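Local coordinates for protein putative glucoamylase (Bacteroides uniformis, PDB 4GL3) that is a putative glucoamylase, probably a glycoside hydrolase that releases glucose from saccharides, at residues A79-M82 with L83-R87; Y254-M257 with G258-P261; I281-A284 with Y285-N289; M344-F347 with Y348-G352. All coordinates share one frame; numbering follows the deposited sequence. Where two conformers were deposited one is given.

Interaction 1. Residues A79-M82 with L83-R87; sequences AERM and LKIVR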
loop_
_atom_site.group_PDB
_atom_site.type_symbol
_atom_site.label_atom_id
_atom_site.label_comp_id
_atom_site.label_asym_id
_atom_site.label_seq_id
_atom_site.Cartn_x
_atom_site.Cartn_y
_atom_site.Cartn_z
ATOM N N ALA A 79 11.044 18.401 -0.541
ATOM C CA ALA A 79 10.631 19.004 0.739
ATOM C C ALA A 79 9.524 20.035 0.519
ATOM O O ALA A 79 8.551 20.114 1.281
ATOM C CB ALA A 79 11.840 19.636 1.433
ATOM N N GLU A 80 9.662 20.825 -0.541
ATOM C CA GLU A 80 8.662 21.833 -0.864
ATOM C C GLU A 80 7.306 21.182 -1.116
ATOM O O GLU A 80 6.267 21.605 -0.542
ATOM C CB GLU A 80 9.121 22.668 -2.073
ATOM C CG GLU A 80 8.100 23.697 -2.555
ATOM C CD GLU A 80 8.623 24.466 -3.753
ATOM O OE1 GLU A 80 9.194 23.833 -4.685
ATOM O OE2 GLU A 80 8.487 25.697 -3.744
ATOM N N ARG A 81 7.314 20.128 -1.937
ATOM C CA ARG A 81 6.097 19.350 -2.201
ATOM C C ARG A 81 5.522 18.731 -0.908
ATOM O O ARG A 81 4.327 18.799 -0.661
ATOM C CB ARG A 81 6.375 18.236 -3.222
ATOM C CG ARG A 81 5.165 17.377 -3.645
ATOM C CD ARG A 81 4.085 18.184 -4.352
ATOM N NE ARG A 81 4.568 18.796 -5.587
ATOM C CZ ARG A 81 4.486 18.235 -6.793
ATOM N NH1 ARG A 81 3.908 17.057 -6.984
ATOM N NH2 ARG A 81 4.952 18.877 -7.829
HETATM N N MSE A 82 6.371 18.089 -0.122
HETATM C CA MSE A 82 5.955 17.474 1.114
HETATM C C MSE A 82 5.288 18.493 2.065
HETATM O O MSE A 82 4.253 18.191 2.677
HETATM C CB MSE A 82 7.154 16.821 1.819
HETATM C CG MSE A 82 6.787 15.990 3.046
HETATM SE SE MSE A 82 5.736 14.414 2.653
HETATM C CE MSE A 82 6.795 13.803 1.146
ATOM N N LEU A 83 5.877 19.667 2.195
ATOM C CA LEU A 83 5.275 20.731 2.998
ATOM C C LEU A 83 3.887 21.107 2.455
ATOM O O LEU A 83 2.960 21.265 3.255
ATOM C CB LEU A 83 6.199 21.974 3.149
ATOM C CG LEU A 83 5.703 23.129 4.061
ATOM C CD1 LEU A 83 5.344 22.613 5.459
ATOM C CD2 LEU A 83 6.720 24.266 4.141
ATOM N N LYS A 84 3.728 21.220 1.133
ATOM C CA LYS A 84 2.427 21.496 0.544
ATOM C C LYS A 84 1.391 20.406 0.966
ATOM O O LYS A 84 0.270 20.726 1.364
ATOM C CB LYS A 84 2.496 21.619 -0.991
ATOM C CG LYS A 84 1.155 21.907 -1.704
ATOM C CD LYS A 84 1.340 22.446 -3.130
ATOM C CE LYS A 84 1.696 21.321 -4.077
ATOM N NZ LYS A 84 1.989 21.723 -5.508
ATOM N N ILE A 85 1.796 19.140 0.896
ATOM C CA ILE A 85 0.952 18.039 1.208
ATOM C C ILE A 85 0.507 18.061 2.655
ATOM O O ILE A 85 -0.695 17.969 2.921
ATOM C CB ILE A 85 1.622 16.674 0.892
ATOM C CG1 ILE A 85 1.725 16.460 -0.621
ATOM C CG2 ILE A 85 0.844 15.514 1.514
ATOM C CD1 ILE A 85 2.722 15.355 -1.049
ATOM N N VAL A 86 1.444 18.186 3.581
ATOM C CA VAL A 86 1.090 18.105 5.001
ATOM C C VAL A 86 0.372 19.360 5.483
ATOM O O VAL A 86 -0.522 19.287 6.362
ATOM C CB VAL A 86 2.302 17.715 5.912
ATOM C CG1 VAL A 86 2.892 16.424 5.418
ATOM C CG2 VAL A 86 3.364 18.794 5.994
ATOM N N ARG A 87 0.673 20.503 4.873
ATOM C CA ARG A 87 -0.144 21.679 5.148
ATOM C C ARG A 87 -1.607 21.491 4.703
ATOM O O ARG A 87 -2.518 21.892 5.409
ATOM C CB ARG A 87 0.426 22.956 4.512
ATOM C CG ARG A 87 1.492 23.658 5.301
ATOM C CD ARG A 87 2.089 24.840 4.544
ATOM N NE ARG A 87 2.932 25.651 5.427
ATOM C CZ ARG A 87 3.900 26.494 5.029
ATOM N NH1 ARG A 87 4.203 26.642 3.736
ATOM N NH2 ARG A 87 4.607 27.186 5.940
#

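Interaction 2. Residues Y254-M257 with G258-P261; sequences YSYM and GLDP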
loop_
_atom_site.group_PDB
_atom_site.type_symbol
_atom_site.label_atom_id
_atom_site.label_comp_id
_atom_site.label_asym_id
_atom_site.label_seq_id
_atom_site.Cartn_x
_atom_site.Cartn_y
_atom_site.Cartn_z
ATOM N N TYR A 254 0.567 -3.429 1.003
ATOM C CA TYR A 254 0.184 -2.095 1.522
ATOM C C TYR A 254 0.681 -1.747 2.952
ATOM O O TYR A 254 1.076 -0.619 3.208
ATOM C CB TYR A 254 -1.337 -1.853 1.431
ATOM C CG TYR A 254 -1.971 -1.736 0.071
ATOM C CD1 TYR A 254 -1.243 -1.876 -1.096
ATOM C CD2 TYR A 254 -3.343 -1.482 -0.039
ATOM C CE1 TYR A 254 -1.860 -1.801 -2.340
ATOM C CE2 TYR A 254 -3.961 -1.396 -1.261
ATOM C CZ TYR A 254 -3.218 -1.550 -2.423
ATOM O OH TYR A 254 -3.840 -1.497 -3.672
ATOM N N SER A 255 0.605 -2.699 3.867
ATOM C CA SER A 255 1.091 -2.535 5.236
ATOM C C SER A 255 2.607 -2.720 5.354
ATOM O O SER A 255 3.162 -2.336 6.378
ATOM C CB SER A 255 0.375 -3.543 6.206
ATOM O OG SER A 255 -1.026 -3.278 6.352
ATOM N N TYR A 256 3.264 -3.237 4.303
ATOM C CA TYR A 256 4.681 -3.664 4.339
ATOM C C TYR A 256 5.574 -2.794 3.452
ATOM O O TYR A 256 6.667 -3.162 2.985
ATOM C CB TYR A 256 4.787 -5.150 3.995
ATOM C CG TYR A 256 3.829 -5.914 4.859
ATOM C CD1 TYR A 256 4.069 -6.063 6.232
ATOM C CD2 TYR A 256 2.632 -6.403 4.346
ATOM C CE1 TYR A 256 3.172 -6.732 7.059
ATOM C CE2 TYR A 256 1.716 -7.058 5.162
ATOM C CZ TYR A 256 1.974 -7.201 6.518
ATOM O OH TYR A 256 1.060 -7.836 7.322
HETATM N N MSE A 257 5.086 -1.606 3.244
HETATM C CA MSE A 257 5.809 -0.548 2.563
HETATM C C MSE A 257 6.785 0.102 3.556
HETATM O O MSE A 257 7.963 0.317 3.270
HETATM C CB MSE A 257 4.786 0.473 2.060
HETATM C CG MSE A 257 5.076 0.902 0.717
HETATM SE SE MSE A 257 4.047 0.054 -0.683
HETATM C CE MSE A 257 3.771 1.845 -1.487
ATOM N N GLY A 258 6.275 0.388 4.761
ATOM C CA GLY A 258 7.134 0.875 5.875
ATOM C C GLY A 258 7.505 -0.210 6.890
ATOM O O GLY A 258 8.642 -0.294 7.371
ATOM N N LEU A 259 6.532 -1.036 7.231
ATOM C CA LEU A 259 6.738 -2.167 8.123
ATOM C C LEU A 259 7.550 -3.243 7.363
ATOM O O LEU A 259 7.077 -3.836 6.379
ATOM C CB LEU A 259 5.371 -2.682 8.577
ATOM C CG LEU A 259 5.247 -3.745 9.625
ATOM C CD1 LEU A 259 5.810 -3.237 10.939
ATOM C CD2 LEU A 259 3.765 -4.110 9.809
ATOM N N ASP A 260 8.789 -3.440 7.793
ATOM C CA ASP A 260 9.678 -4.418 7.203
ATOM C C ASP A 260 9.340 -5.817 7.744
ATOM O O ASP A 260 9.576 -6.106 8.918
ATOM C CB ASP A 260 11.142 -4.041 7.549
ATOM C CG ASP A 260 12.193 -4.844 6.780
ATOM O OD1 ASP A 260 11.885 -5.880 6.157
ATOM O OD2 ASP A 260 13.373 -4.417 6.829
ATOM N N PRO A 261 8.860 -6.724 6.873
ATOM C CA PRO A 261 8.552 -8.093 7.319
ATOM C C PRO A 261 9.733 -9.015 7.501
ATOM O O PRO A 261 9.544 -10.113 8.070
ATOM C CB PRO A 261 7.653 -8.633 6.205
ATOM C CG PRO A 261 8.149 -7.948 4.993
ATOM C CD PRO A 261 8.652 -6.573 5.426
#

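Interaction 3. Residues I281-A284 with Y285-N289; sequences INRA and YCIDN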
loop_
_atom_site.group_PDB
_atom_site.type_symbol
_atom_site.label_atom_id
_atom_site.label_comp_id
_atom_site.label_asym_id
_atom_site.label_seq_id
_atom_site.Cartn_x
_atom_site.Cartn_y
_atom_site.Cartn_z
ATOM N N ILE A 281 3.000 -18.965 -3.951
ATOM C CA ILE A 281 1.720 -19.621 -4.213
ATOM C C ILE A 281 0.921 -18.930 -5.350
ATOM O O ILE A 281 0.388 -19.603 -6.227
ATOM C CB ILE A 281 0.904 -19.727 -2.914
ATOM C CG1 ILE A 281 1.561 -20.766 -1.979
ATOM C CG2 ILE A 281 -0.561 -20.061 -3.210
ATOM C CD1 ILE A 281 1.101 -20.623 -0.511
ATOM N N ASN A 282 0.850 -17.601 -5.324
ATOM C CA ASN A 282 0.177 -16.813 -6.376
ATOM C C ASN A 282 0.825 -17.101 -7.743
ATOM O O ASN A 282 0.156 -17.426 -8.746
ATOM C CB ASN A 282 0.241 -15.328 -5.957
ATOM C CG ASN A 282 -0.689 -14.438 -6.741
ATOM O OD1 ASN A 282 -0.374 -14.063 -7.881
ATOM N ND2 ASN A 282 -1.830 -14.041 -6.121
ATOM N N ARG A 283 2.156 -17.084 -7.755
ATOM C CA ARG A 283 2.899 -17.472 -8.940
ATOM C C ARG A 283 2.643 -18.912 -9.359
ATOM O O ARG A 283 2.450 -19.180 -10.545
ATOM C CB ARG A 283 4.401 -17.241 -8.742
ATOM C CG ARG A 283 5.245 -17.706 -9.905
ATOM C CD ARG A 283 6.729 -17.471 -9.640
ATOM N NE ARG A 283 7.600 -17.971 -10.702
ATOM C CZ ARG A 283 8.090 -19.208 -10.743
ATOM N NH1 ARG A 283 7.785 -20.079 -9.797
ATOM N NH2 ARG A 283 8.892 -19.581 -11.719
ATOM N N ALA A 284 2.677 -19.854 -8.411
ATOM C CA ALA A 284 2.454 -21.271 -8.741
ATOM C C ALA A 284 1.056 -21.466 -9.327
ATOM O O ALA A 284 0.883 -22.255 -10.269
ATOM C CB ALA A 284 2.676 -22.212 -7.532
ATOM N N TYR A 285 0.062 -20.749 -8.788
ATOM C CA TYR A 285 -1.283 -20.820 -9.344
ATOM C C TYR A 285 -1.242 -20.430 -10.835
ATOM O O TYR A 285 -1.829 -21.118 -11.691
ATOM C CB TYR A 285 -2.307 -19.967 -8.582
ATOM C CG TYR A 285 -3.638 -19.914 -9.300
ATOM C CD1 TYR A 285 -4.587 -20.891 -9.108
ATOM C CD2 TYR A 285 -3.891 -18.942 -10.238
ATOM C CE1 TYR A 285 -5.800 -20.866 -9.777
ATOM C CE2 TYR A 285 -5.073 -18.917 -10.939
ATOM C CZ TYR A 285 -6.031 -19.874 -10.699
ATOM O OH TYR A 285 -7.198 -19.854 -11.413
ATOM N N CYS A 286 -0.524 -19.361 -11.141
ATOM C CA CYS A 286 -0.492 -18.864 -12.506
ATOM C C CYS A 286 0.193 -19.828 -13.430
ATOM O O CYS A 286 -0.243 -20.017 -14.591
ATOM C CB CYS A 286 0.138 -17.469 -12.536
ATOM S SG CYS A 286 -0.898 -16.191 -11.722
ATOM N N ILE A 287 1.242 -20.477 -12.929
ATOM C CA ILE A 287 1.946 -21.475 -13.723
ATOM C C ILE A 287 1.055 -22.695 -13.919
ATOM O O ILE A 287 0.987 -23.226 -15.013
ATOM C CB ILE A 287 3.311 -21.878 -13.101
ATOM C CG1 ILE A 287 4.257 -20.664 -13.101
ATOM C CG2 ILE A 287 3.923 -23.074 -13.832
ATOM C CD1 ILE A 287 5.514 -20.871 -12.281
ATOM N N ASP A 288 0.362 -23.134 -12.869
ATOM C CA ASP A 288 -0.616 -24.221 -13.014
ATOM C C ASP A 288 -1.684 -23.870 -14.070
ATOM O O ASP A 288 -2.033 -24.703 -14.883
ATOM C CB ASP A 288 -1.305 -24.526 -11.677
ATOM C CG ASP A 288 -2.138 -25.795 -11.736
ATOM O OD1 ASP A 288 -1.641 -26.802 -12.253
ATOM O OD2 ASP A 288 -3.289 -25.781 -11.279
ATOM N N ASN A 289 -2.175 -22.623 -14.049
ATOM C CA ASN A 289 -3.159 -22.121 -15.023
ATOM C C ASN A 289 -4.347 -23.066 -15.183
ATOM O O ASN A 289 -4.645 -23.523 -16.283
ATOM C CB ASN A 289 -2.491 -21.883 -16.381
ATOM C CG ASN A 289 -3.361 -21.078 -17.343
ATOM O OD1 ASN A 289 -4.312 -20.407 -16.954
ATOM N ND2 ASN A 289 -3.012 -21.134 -18.604
#

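Interaction 4. Residues M344-F347 with Y348-G352; sequences MRYF and YEELG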
loop_
_atom_site.group_PDB
_atom_site.type_symbol
_atom_site.label_atom_id
_atom_site.label_comp_id
_atom_site.label_asym_id
_atom_site.label_seq_id
_atom_site.Cartn_x
_atom_site.Cartn_y
_atom_site.Cartn_z
HETATM N N MSE A 344 8.836 -8.505 -14.872
HETATM C CA MSE A 344 9.108 -7.115 -15.232
HETATM C C MSE A 344 9.664 -7.010 -16.645
HETATM O O MSE A 344 9.230 -6.178 -17.438
HETATM C CB MSE A 344 10.089 -6.480 -14.255
HETATM C CG MSE A 344 10.129 -4.944 -14.318
HETATM SE SE MSE A 344 11.514 -4.165 -13.127
HETATM C CE MSE A 344 10.834 -4.750 -11.422
ATOM N N ARG A 345 10.628 -7.860 -16.967
ATOM C CA ARG A 345 11.276 -7.789 -18.256
ATOM C C ARG A 345 10.313 -8.214 -19.364
ATOM O O ARG A 345 10.351 -7.647 -20.462
ATOM C CB ARG A 345 12.562 -8.634 -18.286
ATOM C CG ARG A 345 13.414 -8.436 -19.537
ATOM C CD ARG A 345 14.790 -9.088 -19.382
ATOM N NE ARG A 345 15.589 -8.425 -18.349
ATOM C CZ ARG A 345 16.298 -7.311 -18.530
ATOM N NH1 ARG A 345 16.333 -6.715 -19.725
ATOM N NH2 ARG A 345 16.980 -6.792 -17.507
ATOM N N TYR A 346 9.474 -9.203 -19.086
ATOM C CA TYR A 346 8.479 -9.668 -20.056
ATOM C C TYR A 346 7.444 -8.553 -20.332
ATOM O O TYR A 346 7.096 -8.289 -21.497
ATOM C CB TYR A 346 7.793 -10.950 -19.551
ATOM C CG TYR A 346 6.637 -11.408 -20.437
ATOM C CD1 TYR A 346 6.866 -12.028 -21.666
ATOM C CD2 TYR A 346 5.322 -11.205 -20.040
ATOM C CE1 TYR A 346 5.807 -12.446 -22.460
ATOM C CE2 TYR A 346 4.266 -11.607 -20.829
ATOM C CZ TYR A 346 4.513 -12.207 -22.027
ATOM O OH TYR A 346 3.445 -12.584 -22.771
ATOM N N PHE A 347 6.998 -7.881 -19.263
ATOM C CA PHE A 347 6.014 -6.828 -19.384
ATOM C C PHE A 347 6.573 -5.675 -20.202
ATOM O O PHE A 347 5.850 -5.080 -20.993
ATOM C CB PHE A 347 5.570 -6.280 -18.018
ATOM C CG PHE A 347 4.866 -7.276 -17.128
ATOM C CD1 PHE A 347 4.207 -8.380 -17.632
ATOM C CD2 PHE A 347 4.852 -7.072 -15.762
ATOM C CE1 PHE A 347 3.562 -9.267 -16.777
ATOM C CE2 PHE A 347 4.207 -7.936 -14.906
ATOM C CZ PHE A 347 3.559 -9.046 -15.417
ATOM N N TYR A 348 7.850 -5.359 -19.999
ATOM C CA TYR A 348 8.479 -4.253 -20.707
ATOM C C TYR A 348 8.876 -4.640 -22.127
ATOM O O TYR A 348 8.527 -3.944 -23.084
ATOM C CB TYR A 348 9.719 -3.758 -19.962
ATOM C CG TYR A 348 10.363 -2.561 -20.612
ATOM C CD1 TYR A 348 9.790 -1.291 -20.499
ATOM C CD2 TYR A 348 11.531 -2.675 -21.306
ATOM C CE1 TYR A 348 10.367 -0.198 -21.109
ATOM C CE2 TYR A 348 12.111 -1.582 -21.907
ATOM C CZ TYR A 348 11.514 -0.359 -21.796
ATOM O OH TYR A 348 12.073 0.712 -22.398
ATOM N N GLU A 349 9.626 -5.730 -22.277
ATOM C CA GLU A 349 10.202 -6.049 -23.568
ATOM C C GLU A 349 9.172 -6.679 -24.492
ATOM O O GLU A 349 9.167 -6.374 -25.658
ATOM C CB GLU A 349 11.465 -6.951 -23.436
ATOM C CG GLU A 349 12.629 -6.252 -22.728
ATOM C CD GLU A 349 13.916 -7.065 -22.574
ATOM O OE1 GLU A 349 13.976 -8.251 -22.952
ATOM O OE2 GLU A 349 14.893 -6.488 -22.057
ATOM N N GLU A 350 8.303 -7.549 -23.994
ATOM C CA GLU A 350 7.398 -8.268 -24.887
ATOM C C GLU A 350 6.041 -7.574 -24.964
ATOM O O GLU A 350 5.473 -7.466 -26.021
ATOM C CB GLU A 350 7.207 -9.735 -24.439
ATOM C CG GLU A 350 8.465 -10.601 -24.429
ATOM C CD GLU A 350 9.188 -10.546 -25.757
ATOM O OE1 GLU A 350 8.504 -10.690 -26.799
ATOM O OE2 GLU A 350 10.424 -10.322 -25.767
ATOM N N LEU A 351 5.492 -7.147 -23.840
ATOM C CA LEU A 351 4.183 -6.480 -23.864
ATOM C C LEU A 351 4.254 -4.962 -23.930
ATOM O O LEU A 351 3.224 -4.337 -23.988
ATOM C CB LEU A 351 3.319 -6.878 -22.660
ATOM C CG LEU A 351 3.039 -8.372 -22.476
ATOM C CD1 LEU A 351 2.151 -8.574 -21.241
ATOM C CD2 LEU A 351 2.455 -8.983 -23.762
ATOM N N GLY A 352 5.443 -4.373 -23.972
ATOM C CA GLY A 352 5.561 -2.920 -23.738
ATOM C C GLY A 352 4.846 -2.016 -24.729
ATOM O O GLY A 352 4.356 -0.938 -24.373
#

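Interaction 1. Residues A79-M82 with L83-R87
R81 carries its CG anti to the backbone N (chi1 -177°) and then bends at chi2 and chi3. K84 also starts with CG anti to its N and bends at chi3. These turns bring the two basic chains side by side, pointing the same way. K84 CE packs against R81 CD at 4.0 Å. The like charges come close at R81 NE and K84 NZ, 3.9 Å apart. Each has its own acceptor elsewhere: R81 NH1 bonds to the carbonyl of W31 and K84 NZ to that of P36. R81 also makes a cation-pi contact with W31, which probably offsets some of the repulsion. R81 also meets I85, with R81 CG 4.1 Å from I85 CD1.

All of this lies along helix 75-90, between residues three and four apart. The backbone follows the alpha-helical i to i+4 pattern, from L83 N to A79 O (2.9 Å) through to V86 N and M82 O (3.0 Å). The selenomethionine M82 faces the interior, touching helices 54-69 and 124-140. Its SE reaches V86 CG1 only loosely, at 4.4 Å. An alanine in place of R81 would probably leave the W31 carbonyl and ring without their cationic partner and uncover the aliphatic part of K84. Further round, L83 CD2 lies above one face of the R87 guanidinium, toward its rim, while L83 also touches R150 of helix 146-161.

Interaction 2. Residues Y254-M257 with G258-P261
The apolar contacts centre on Y256 and L259, whose side chains run side by side in the same direction. Y256 CE1 lies 3.8 Å from L259 CD2. L259 has CG anti to its backbone N (chi1 -173°), which sends the isobutyl group alongside the phenol. P261 adds a looser touch, with its CD 4.4 Å from Y256 CB. The CB of S255 lies over the centre of one face of the Y256 ring.

Carbonyl contacts to carbon form the second group. L259 O meets Y256 CA at 3.2 Å in a CA-H...O contact, with 133° at the hydrogen. The same oxygen lies in the plane of the Y256 ring, at its edge, 3.7 Å from Y256 CD1. S255 O approaches L259 CB at 3.1 Å. The chain here is a tight irregular turn in the loop between strand 235-239 and helix 271-288. No hydrogen bond joins 254-257 to 258-261.

The polar groups bond to other parts of the chain. Y256 OH pairs with H197 ND1, and S255 OG with the carbonyl of E195. Backbone groups do likewise. G258 N donates to E132 OE2 of helix 124-140, M257 O accepts from N390 ND2 of helix 378-393, and Y256 O accepts from W397 NE1 of helix 395-401.

Interaction 3. Residues I281-A284 with Y285-N289
The guanidinium of R283 has the methyl CD1 of I287 over the centre of one face, 3.4 Å above its plane. The methyl is about equally near all parts of the group: R283 CZ is 3.4 Å from I287 CD1, and R283 NH2 is 3.7 Å from it. R283 reaches this place on an extended chain, with CG anti to the backbone N (chi1 176°), and chi4 at -89° turns the planar end across the chain. I287 places CG1 beside its own N, which lets CD1 reach the R283 guanidinium. The two side chains cross obliquely, and R283 CG adds a contact of 4.0 Å to I287 CD1. Outside this pair, R283 makes a cation-pi contact with Y339 and touches W301.

Behind the side chains runs the last part of helix 271-288. I287 N bonds to R283 O at 3.0 Å, and D288 N bonds to A284 O at 2.8 Å. N289 then leaves the helix with positive phi, while its N still bonds to Y285 O. Its side-chain ND2 bonds to the carbonyl of Y293.

The buried polar groups of this helix end are tied to other parts of the protein. N282 OD1 accepts from L303 N, and Y285 OH bonds to D320 OD2. Between R283 and I287 there is a van der Waals contact of a methyl on the flat face of a cation. A methyl over the face takes up none of the N-H groups, which point outward in the plane, and so probably screens that face from solvent without competing for its hydrogen bonds.

Interaction 4. Residues M344-F347 with Y348-G352
R345 NH1 donates to E349 OE2 at 2.8 Å, a salt bridge between residues four apart. The oxygen lies at the guanidinium edge, close to its plane. The nitrogen meets that oxygen from above the carboxylate, 39° out of its plane, and the N-H...O angle is a bent 138°. The two planes stand 73° apart, so the groups do not pair flat. The alkyl chain of R345 joins in, with its CG 3.4 Å from E349 CD. E349 puts CG beside its own N and then extends, which carries the carboxylate back to R345. A glutamine here has no charge to set against R345 and would probably hold NH1 less firmly, leaving the guanidinium to lean on D15.

L351 lies against two rings: its CD1 is 3.7 Å from Y346 CE2 and 4.2 Å from F347 CD1. E350 also touches the Y346 ring: E350 CG lies 3.5 Å from Y346 CD1.

Further out, R345 NH2 forms a second salt bridge with D15 and bonds to the L13 carbonyl, while E349 OE1 bonds to Q12 NE2. The N-terminal segment thus fixes both partners. Y348 meets W356 edge-to-face.

Y346 O accepts from both E350 N (2.9 Å) and L351 N (3.1 Å), an i to i+4 and an i to i+5 bond on one carbonyl. The i to i+5 bond is that of a pi-turn, near the C-terminal part of helix 337-349.

In the fold
The four contacts follow one another along the chain and none touches another. Interaction 2 is the most central, its centre about 8 Å from that of the chain. Interaction 1 lies about 23 Å from it and interaction 3 about 24 Å, centre to centre. Interactions 1 and 3 are on opposite sides of the chain's centre, about 42 Å apart. Interactions 3 and 4 share a side, with centres about 19 Å and nearest atoms about 9 Å apart. Helix 271-288 links the middle pair: it ends in interaction 3, and its M275 touches Y256 and P261 of interaction 2. A glycerol, probably from crystallisation, lies near R345, and a di(hydroxyethyl)ether near L83.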